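Local coordinates for protein TRAP dicarboxylate transporter, DctP subunit (Anaerococcus prevoti, PDB 4N91) that binds D-glucuronate, in both its alpha and beta forms, as the periplasmic solute-binding subunit of a probable TRAP transporter, at residues 161-164 with 168-171; 172-177 with 184-189; 192-197 with 208-213. All coordinates share one frame; numbering follows the deposited sequence.

Contact 1: residues 161-164 with 168-171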
loop_
_atom_site.group_PDB
_atom_site.type_symbol
_atom_site.label_atom_id
_atom_site.label_comp_id
_atom_site.label_asym_id
_atom_site.label_seq_id
_atom_site.Cartn_x
_atom_site.Cartn_y
_atom_site.Cartn_z
ATOM N N LYS A 161 13.041 8.840 20.222
ATOM C CA LYS A 161 13.407 7.652 20.970
ATOM C C LYS A 161 13.257 6.415 20.123
ATOM O O LYS A 161 12.255 6.241 19.429
ATOM C CB LYS A 161 12.555 7.508 22.222
ATOM C CG LYS A 161 12.758 8.624 23.237
ATOM C CD LYS A 161 11.433 9.026 23.850
ATOM C CE LYS A 161 10.411 9.319 22.755
ATOM N NZ LYS A 161 9.571 10.497 23.065
ATOM N N PRO A 162 14.248 5.531 20.200
ATOM C CA PRO A 162 14.166 4.300 19.432
ATOM C C PRO A 162 13.068 3.371 19.932
ATOM O O PRO A 162 12.785 3.316 21.128
ATOM C CB PRO A 162 15.553 3.667 19.645
ATOM C CG PRO A 162 16.053 4.252 20.902
ATOM C CD PRO A 162 15.533 5.639 20.932
ATOM N N VAL A 163 12.475 2.629 19.015
ATOM C CA VAL A 163 11.472 1.623 19.365
ATOM C C VAL A 163 12.117 0.241 19.387
ATOM O O VAL A 163 12.609 -0.262 18.364
ATOM C CB VAL A 163 10.296 1.673 18.370
ATOM C CG1 VAL A 163 9.273 0.593 18.707
ATOM C CG2 VAL A 163 9.672 3.069 18.383
ATOM N N ASN A 164 12.154 -0.347 20.572
ATOM C CA ASN A 164 12.634 -1.715 20.752
ATOM C C ASN A 164 11.524 -2.733 21.061
ATOM O O ASN A 164 11.687 -3.936 20.819
ATOM C CB ASN A 164 13.660 -1.736 21.861
ATOM C CG ASN A 164 14.877 -0.910 21.521
ATOM O OD1 ASN A 164 15.138 0.142 22.130
ATOM N ND2 ASN A 164 15.615 -1.365 20.532
ATOM N N ASP A 168 7.693 1.197 24.048
ATOM C CA ASP A 168 8.368 2.413 23.597
ATOM C C ASP A 168 7.441 3.345 22.784
ATOM O O ASP A 168 7.752 4.531 22.583
ATOM C CB ASP A 168 9.597 2.041 22.768
ATOM C CG ASP A 168 10.608 1.228 23.561
ATOM O OD1 ASP A 168 10.734 1.493 24.778
ATOM O OD2 ASP A 168 11.265 0.326 22.986
ATOM N N LEU A 169 6.306 2.814 22.349
ATOM C CA LEU A 169 5.309 3.597 21.603
ATOM C C LEU A 169 4.322 4.294 22.527
ATOM O O LEU A 169 3.510 5.105 22.086
ATOM C CB LEU A 169 4.551 2.686 20.633
ATOM C CG LEU A 169 5.415 2.105 19.504
ATOM C CD1 LEU A 169 4.658 0.998 18.804
ATOM C CD2 LEU A 169 5.861 3.184 18.518
ATOM N N SER A 170 4.387 3.967 23.814
ATOM C CA SER A 170 3.487 4.553 24.793
ATOM C C SER A 170 3.693 6.062 24.925
ATOM O O SER A 170 4.813 6.537 25.100
ATOM C CB SER A 170 3.700 3.886 26.157
ATOM O OG SER A 170 2.925 4.531 27.147
ATOM N N GLY A 171 2.608 6.815 24.822
ATOM C CA GLY A 171 2.685 8.263 24.919
ATOM C C GLY A 171 3.178 8.951 23.650
ATOM O O GLY A 171 3.388 10.174 23.638
HETATM O O HOH W 1 13.653 0.924 24.466
#
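Asp168 reaches Asn164 not at its side-chain amide but at its backbone. Asn164 N gives its hydrogen to Asp168 OD2 across 2.7 Å, with an N-H...O angle of 155°, and it arrives on the anti side of the carboxylate, 16° out of its plane. Asp168 CG lies anti to its own carbonyl carbon (chi1 -61°), which carries the carboxylate over to the 161-164 chain. The same OD2 accepts the N-H of Ser165, so one oxygen ties down two successive backbone amides. The Asn164 amide group is turned almost perpendicular to the carboxylate and is linked to it through a water, which donates to Asn164 OD1 at 2.9 Å and more weakly to Asp168 OD2. On the buried side of the loop, the Val163 and Leu169 branches meet nearly perpendicular, with Val163 CG2 3.8 Å from Leu169 CD2; Leu169 also rests on Phe156. With an alanine in place of Asp168, the amides of Asn164 and Ser165 would probably lose their shared acceptor and the turn would be held less firmly. An acidic group thus fastens the solvent side of this loop between strands 154-158 and 173-176, while apolar branches anchor its inner side.

Contact 2: residues 172-177 with 184-189. With BDP (beta-D-glucopyranuronic acid), chain C.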
loop_
_atom_site.group_PDB
_atom_site.type_symbol
_atom_site.label_atom_id
_atom_site.label_comp_id
_atom_site.label_asym_id
_atom_site.label_seq_id
_atom_site.Cartn_x
_atom_site.Cartn_y
_atom_site.Cartn_z
ATOM N N LEU A 172 3.401 8.177 22.592
ATOM C CA LEU A 172 3.748 8.769 21.292
ATOM C C LEU A 172 2.501 8.878 20.422
ATOM O O LEU A 172 1.530 8.114 20.576
ATOM C CB LEU A 172 4.778 7.925 20.538
ATOM C CG LEU A 172 6.131 7.678 21.218
ATOM C CD1 LEU A 172 7.063 6.968 20.252
ATOM C CD2 LEU A 172 6.726 8.967 21.718
ATOM N N LYS A 173 2.541 9.815 19.488
ATOM C CA LYS A 173 1.521 9.957 18.466
ATOM C C LYS A 173 2.169 9.511 17.163
ATOM O O LYS A 173 3.155 10.115 16.711
ATOM C CB LYS A 173 1.121 11.427 18.316
ATOM C CG LYS A 173 0.446 12.005 19.557
ATOM C CD LYS A 173 -0.023 13.423 19.289
ATOM C CE LYS A 173 -0.489 14.118 20.558
ATOM N NZ LYS A 173 -1.160 15.417 20.229
ATOM N N ILE A 174 1.642 8.438 16.579
ATOM C CA ILE A 174 2.242 7.832 15.401
ATOM C C ILE A 174 1.286 7.992 14.246
ATOM O O ILE A 174 0.117 7.629 14.365
ATOM C CB ILE A 174 2.504 6.333 15.623
ATOM C CG1 ILE A 174 3.462 6.144 16.803
ATOM C CG2 ILE A 174 3.003 5.683 14.359
ATOM C CD1 ILE A 174 4.856 6.732 16.600
ATOM N N ARG A 175 1.765 8.524 13.128
ATOM C CA ARG A 175 0.908 8.665 11.948
ATOM C C ARG A 175 0.614 7.292 11.359
ATOM O O ARG A 175 1.505 6.417 11.283
ATOM C CB ARG A 175 1.553 9.558 10.886
ATOM C CG ARG A 175 0.718 9.716 9.634
ATOM C CD ARG A 175 1.045 8.681 8.552
ATOM N NE ARG A 175 0.192 8.801 7.387
ATOM C CZ ARG A 175 0.344 8.071 6.290
ATOM N NH1 ARG A 175 1.325 7.177 6.235
ATOM N NH2 ARG A 175 -0.474 8.237 5.260
ATOM N N VAL A 176 -0.642 7.113 10.957
ATOM C CA VAL A 176 -1.059 5.958 10.183
ATOM C C VAL A 176 -1.898 6.465 9.005
ATOM O O VAL A 176 -2.214 7.647 8.914
ATOM C CB VAL A 176 -1.867 4.960 11.014
ATOM C CG1 VAL A 176 -0.973 4.396 12.122
ATOM C CG2 VAL A 176 -3.093 5.622 11.600
ATOM N N GLN A 177 -2.206 5.564 8.083
ATOM C CA GLN A 177 -3.129 5.883 7.010
ATOM C C GLN A 177 -4.544 5.957 7.553
ATOM O O GLN A 177 -4.789 5.618 8.719
ATOM C CB GLN A 177 -3.026 4.832 5.925
ATOM C CG GLN A 177 -1.618 4.729 5.331
ATOM C CD GLN A 177 -1.584 3.783 4.147
ATOM O OE1 GLN A 177 -1.973 4.141 3.035
ATOM N NE2 GLN A 177 -1.145 2.582 4.386
ATOM N N ARG A 184 -6.743 0.754 15.375
ATOM C CA ARG A 184 -6.869 -0.273 16.395
ATOM C C ARG A 184 -5.509 -0.906 16.727
ATOM O O ARG A 184 -5.218 -1.190 17.879
ATOM C CB ARG A 184 -7.869 -1.343 15.961
ATOM C CG ARG A 184 -8.055 -2.463 16.947
ATOM C CD ARG A 184 -8.616 -2.006 18.269
ATOM N NE ARG A 184 -8.885 -3.169 19.115
ATOM C CZ ARG A 184 -8.892 -3.150 20.441
ATOM N NH1 ARG A 184 -8.665 -2.016 21.103
ATOM N NH2 ARG A 184 -9.126 -4.275 21.109
HETATM N N MSE A 185 -4.676 -1.119 15.718
HETATM C CA MSE A 185 -3.345 -1.656 15.955
HETATM C C MSE A 185 -2.561 -0.741 16.902
HETATM O O MSE A 185 -1.865 -1.222 17.811
HETATM C CB MSE A 185 -2.590 -1.815 14.634
HETATM C CG MSE A 185 -1.249 -2.497 14.806
HETATM SE SE MSE A 185 -0.248 -2.546 13.113
HETATM C CE MSE A 185 0.274 -0.654 13.019
HETATM N N MSE A 186 -2.653 0.579 16.706
HETATM C CA MSE A 186 -1.893 1.487 17.572
HETATM C C MSE A 186 -2.447 1.433 18.994
HETATM O O MSE A 186 -1.671 1.483 19.952
HETATM C CB MSE A 186 -1.888 2.927 17.076
HETATM C CG MSE A 186 -1.289 3.110 15.696
HETATM SE SE MSE A 186 0.492 2.282 15.469
HETATM C CE MSE A 186 1.361 2.917 17.040
ATOM N N ASP A 187 -3.774 1.319 19.125
ATOM C CA ASP A 187 -4.396 1.222 20.438
ATOM C C ASP A 187 -3.881 -0.010 21.200
ATOM O O ASP A 187 -3.558 0.082 22.397
ATOM C CB ASP A 187 -5.906 1.109 20.316
ATOM C CG ASP A 187 -6.571 2.386 19.887
ATOM O OD1 ASP A 187 -5.967 3.481 20.003
ATOM O OD2 ASP A 187 -7.734 2.283 19.453
ATOM N N LEU A 188 -3.801 -1.153 20.517
ATOM C CA LEU A 188 -3.319 -2.390 21.129
ATOM C C LEU A 188 -1.840 -2.338 21.492
ATOM O O LEU A 188 -1.384 -3.029 22.403
ATOM C CB LEU A 188 -3.559 -3.564 20.184
ATOM C CG LEU A 188 -5.010 -4.000 20.063
ATOM C CD1 LEU A 188 -5.191 -4.878 18.834
ATOM C CD2 LEU A 188 -5.422 -4.734 21.344
ATOM N N LEU A 189 -1.083 -1.526 20.764
ATOM C CA LEU A 189 0.314 -1.264 21.102
ATOM C C LEU A 189 0.494 -0.235 22.235
ATOM O O LEU A 189 1.627 0.151 22.555
ATOM C CB LEU A 189 1.055 -0.777 19.853
ATOM C CG LEU A 189 1.244 -1.836 18.769
ATOM C CD1 LEU A 189 1.707 -1.226 17.418
ATOM C CD2 LEU A 189 2.271 -2.858 19.255
HETATM C C1 BDP C . 3.298 3.774 0.898
HETATM C C2 BDP C . 2.292 3.273 -0.032
HETATM C C3 BDP C . 1.344 4.371 -0.416
HETATM C C4 BDP C . 0.688 4.917 0.732
HETATM C C5 BDP C . 1.705 5.370 1.707
HETATM C C6 BDP C . 1.065 5.828 3.042
HETATM O O2 BDP C . 3.095 3.048 -1.257
HETATM O O3 BDP C . 0.360 3.868 -1.379
HETATM O O4 BDP C . -0.178 5.894 0.460
HETATM O O5 BDP C . 2.622 4.274 2.052
HETATM O O6A BDP C . 0.201 6.726 2.938
HETATM O O1 BDP C . 3.987 2.614 1.430
HETATM O O6B BDP C . 1.586 5.464 4.120
#
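Met186, a selenomethionine, curls its side chain to touch Ile174 and Val176, while Arg175 between them turns its own side chain the other way, to the bound sugar acid. Helix 180-188 here covers strand 173-176 within a beta-alpha-beta unit that strand 192-195 completes; Ile174 and Val176 face the helix, whereas Arg175, on the other side of the strand, reaches the ligand. The Met186 chain is bent at both chi2 and chi3 (-51° and -48°), and this curl turns its terminal methyl back against the side chain of Ile174. Met186 CE lies 3.9 Å from Ile174 CG1 and equally close to Ile174 CB, the one side chain set crosswise to the other. Nearer the helix backbone, Met186 CG meets Val176 CG1 at 3.8 Å, and these two side chains run antiparallel alongside one another. Phe156, Ala193 and Ser191 also touch Met186, in a buried and largely apolar seam.

Arg175 grips the carboxylate of beta-D-glucuronate with two nearly straight hydrogen bonds, NH1 to O6B at 2.7 Å and NH2 to O6A at 2.9 Å. Carbon C6 of the sugar lies at the guanidinium edge and in its plane, a bidentate, edge-on pairing that sets the rotation of the carboxylate. Arg154 also bonds the ligand, and two arginines beside a uronate probably favour its anionic form. Gln177 NE2 is hydrogen-bonded to Ser95 OG, another residue of the pocket. Gln177 lies alongside the carboxylate, its OE1 3.4 Å from O6A, and its backbone N sits 4.0 Å above the Arg175 guanidinium plane, over the centre of the group.

Contact 3: residues 192-197 with 208-213; sequences SASPMG and GIIDGA
Strand 192-195, which closes the beta-alpha-beta unit begun by strand 173-176, and the residue that follows it pack through Ser194 and Met196 on Ile210, in the loop that leads from helix 201-207 into strand 212-215. A single methyl carries the contact. Ile210 CG2 lies 3.7 Å from Ser194 CB and 3.9 Å from Met196 CE, so it is touched by two alternate residues of the other segment. Ile210 CG1 takes the cramped place between the backbone N and the carbonyl carbon (chi1 48°), which leaves CG2 beside the backbone N and aimed at the strand. Met196, a selenomethionine, is bent at chi3 (70°), and its methyl end comes to Ile210 with the two side chains crossing at a slant. Ala204 touches both Met196 and Ile210, and Leu205 adds to the cover of Ile210, so helix 201-207 helps to enclose this apolar group.

Beside it the contact turns polar. A water joins Ser194 OG, at 2.7 Å, to Ile209 O, at 2.9 Å, and donates to the latter, bridging the edge of the strand to the loop. The loop itself starts at Gly208, whose positive phi ends helix 201-207 in a Schellman motif. Further along, Asp211 OD2 accepts the backbone N-H of Lys173.

The link to the sugar site runs through Arg175: Met196 O accepts a hydrogen bond from its NH2, and the Met196 and Ile210 side chains lie against it. The contact thus backs the carboxylate-binding arginine in an alpha/beta lobe of a TRAP-type solute-binding protein of family 7.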
loop_
_atom_site.group_PDB
_atom_site.type_symbol
_atom_site.label_atom_id
_atom_site.label_comp_id
_atom_site.label_asym_id
_atom_site.label_seq_id
_atom_site.Cartn_x
_atom_site.Cartn_y
_atom_site.Cartn_z
ATOM N N SER A 192 -0.963 5.900 20.288
ATOM C CA SER A 192 -2.037 6.738 19.780
ATOM C C SER A 192 -1.835 6.939 18.275
ATOM O O SER A 192 -0.731 7.247 17.841
ATOM C CB SER A 192 -2.006 8.089 20.483
ATOM O OG SER A 192 -3.090 8.883 20.050
ATOM N N ALA A 193 -2.884 6.744 17.478
ATOM C CA ALA A 193 -2.788 6.949 16.040
ATOM C C ALA A 193 -3.179 8.355 15.610
ATOM O O ALA A 193 -4.148 8.922 16.105
ATOM C CB ALA A 193 -3.682 5.980 15.339
ATOM N N SER A 194 -2.479 8.866 14.601
ATOM C CA SER A 194 -2.840 10.110 13.961
ATOM C C SER A 194 -2.996 9.854 12.488
ATOM O O SER A 194 -2.043 9.942 11.739
ATOM C CB SER A 194 -1.748 11.173 14.147
ATOM O OG SER A 194 -1.748 11.638 15.467
ATOM N N PRO A 195 -4.218 9.551 12.054
ATOM C CA PRO A 195 -4.414 9.258 10.619
ATOM C C PRO A 195 -4.361 10.519 9.770
ATOM O O PRO A 195 -4.964 11.522 10.149
ATOM C CB PRO A 195 -5.814 8.654 10.551
ATOM C CG PRO A 195 -6.298 8.588 11.961
ATOM C CD PRO A 195 -5.426 9.341 12.852
HETATM N N MSE A 196 -3.639 10.474 8.657
HETATM C CA MSE A 196 -3.559 11.616 7.743
HETATM C C MSE A 196 -2.970 11.134 6.432
HETATM O O MSE A 196 -2.372 10.052 6.366
HETATM C CB MSE A 196 -2.671 12.724 8.313
HETATM C CG MSE A 196 -1.221 12.300 8.430
HETATM SE SE MSE A 196 -0.081 13.618 9.331
HETATM C CE MSE A 196 -0.767 13.445 11.095
ATOM N N GLY A 197 -3.132 11.937 5.389
ATOM C CA GLY A 197 -2.608 11.594 4.088
ATOM C C GLY A 197 -1.095 11.637 3.989
ATOM O O GLY A 197 -0.434 12.346 4.720
ATOM N N GLY A 208 6.554 18.519 14.790
ATOM C CA GLY A 208 6.399 17.834 16.053
ATOM C C GLY A 208 4.959 17.488 16.385
ATOM O O GLY A 208 4.673 17.068 17.492
ATOM N N ILE A 209 4.062 17.617 15.415
ATOM C CA ILE A 209 2.665 17.226 15.576
ATOM C C ILE A 209 2.528 15.716 15.780
ATOM O O ILE A 209 1.627 15.252 16.474
ATOM C CB ILE A 209 1.885 17.710 14.342
ATOM C CG1 ILE A 209 1.548 19.188 14.537
ATOM C CG2 ILE A 209 0.665 16.902 14.096
ATOM C CD1 ILE A 209 1.048 19.833 13.267
ATOM N N ILE A 210 3.442 14.962 15.176
ATOM C CA ILE A 210 3.552 13.521 15.401
ATOM C C ILE A 210 4.988 13.202 15.803
ATOM O O ILE A 210 5.902 13.951 15.474
ATOM C CB ILE A 210 3.180 12.700 14.152
ATOM C CG1 ILE A 210 3.879 13.248 12.918
ATOM C CG2 ILE A 210 1.672 12.693 13.989
ATOM C CD1 ILE A 210 3.652 12.443 11.663
ATOM N N ASP A 211 5.152 12.074 16.485
ATOM C CA ASP A 211 6.428 11.599 16.984
ATOM C C ASP A 211 7.115 10.589 16.073
ATOM O O ASP A 211 8.281 10.250 16.279
ATOM C CB ASP A 211 6.201 10.971 18.355
ATOM C CG ASP A 211 5.654 11.979 19.354
ATOM O OD1 ASP A 211 6.345 13.003 19.597
ATOM O OD2 ASP A 211 4.541 11.759 19.856
ATOM N N GLY A 212 6.393 10.117 15.067
ATOM C CA GLY A 212 6.872 9.055 14.220
ATOM C C GLY A 212 5.776 8.588 13.295
ATOM O O GLY A 212 4.682 9.153 13.245
ATOM N N ALA A 213 6.082 7.549 12.539
ATOM C CA ALA A 213 5.163 7.023 11.554
ATOM C C ALA A 213 5.571 5.571 11.306
ATOM O O ALA A 213 6.384 4.996 12.053
ATOM C CB ALA A 213 5.199 7.857 10.264
HETATM O O HOH W 2 -1.054 14.241 15.978
#

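The three contacts follow one another along the chain without overlap, all on the same side of its centre. Contact 1 lies in the loop between strands 154-158 and 173-176; contact 2 then sets strand 173-176 against helix 180-188, and contact 3 joins the neighbouring parallel strand 192-195 to the approach to strand 212-215. Centres of contacts 1 and 2 are about 12 Å apart, and Leu169 bridges them by packing on Leu189; contacts 1 and 3 are about 14 Å apart. Contacts 2 and 3 are closer, about 8 Å between centres, and Asp211 N probably donates a hydrogen bond to Lys173 O. Contacts 2 and 3 thus flank Arg175, the ligand-binding arginine on strand 173-176.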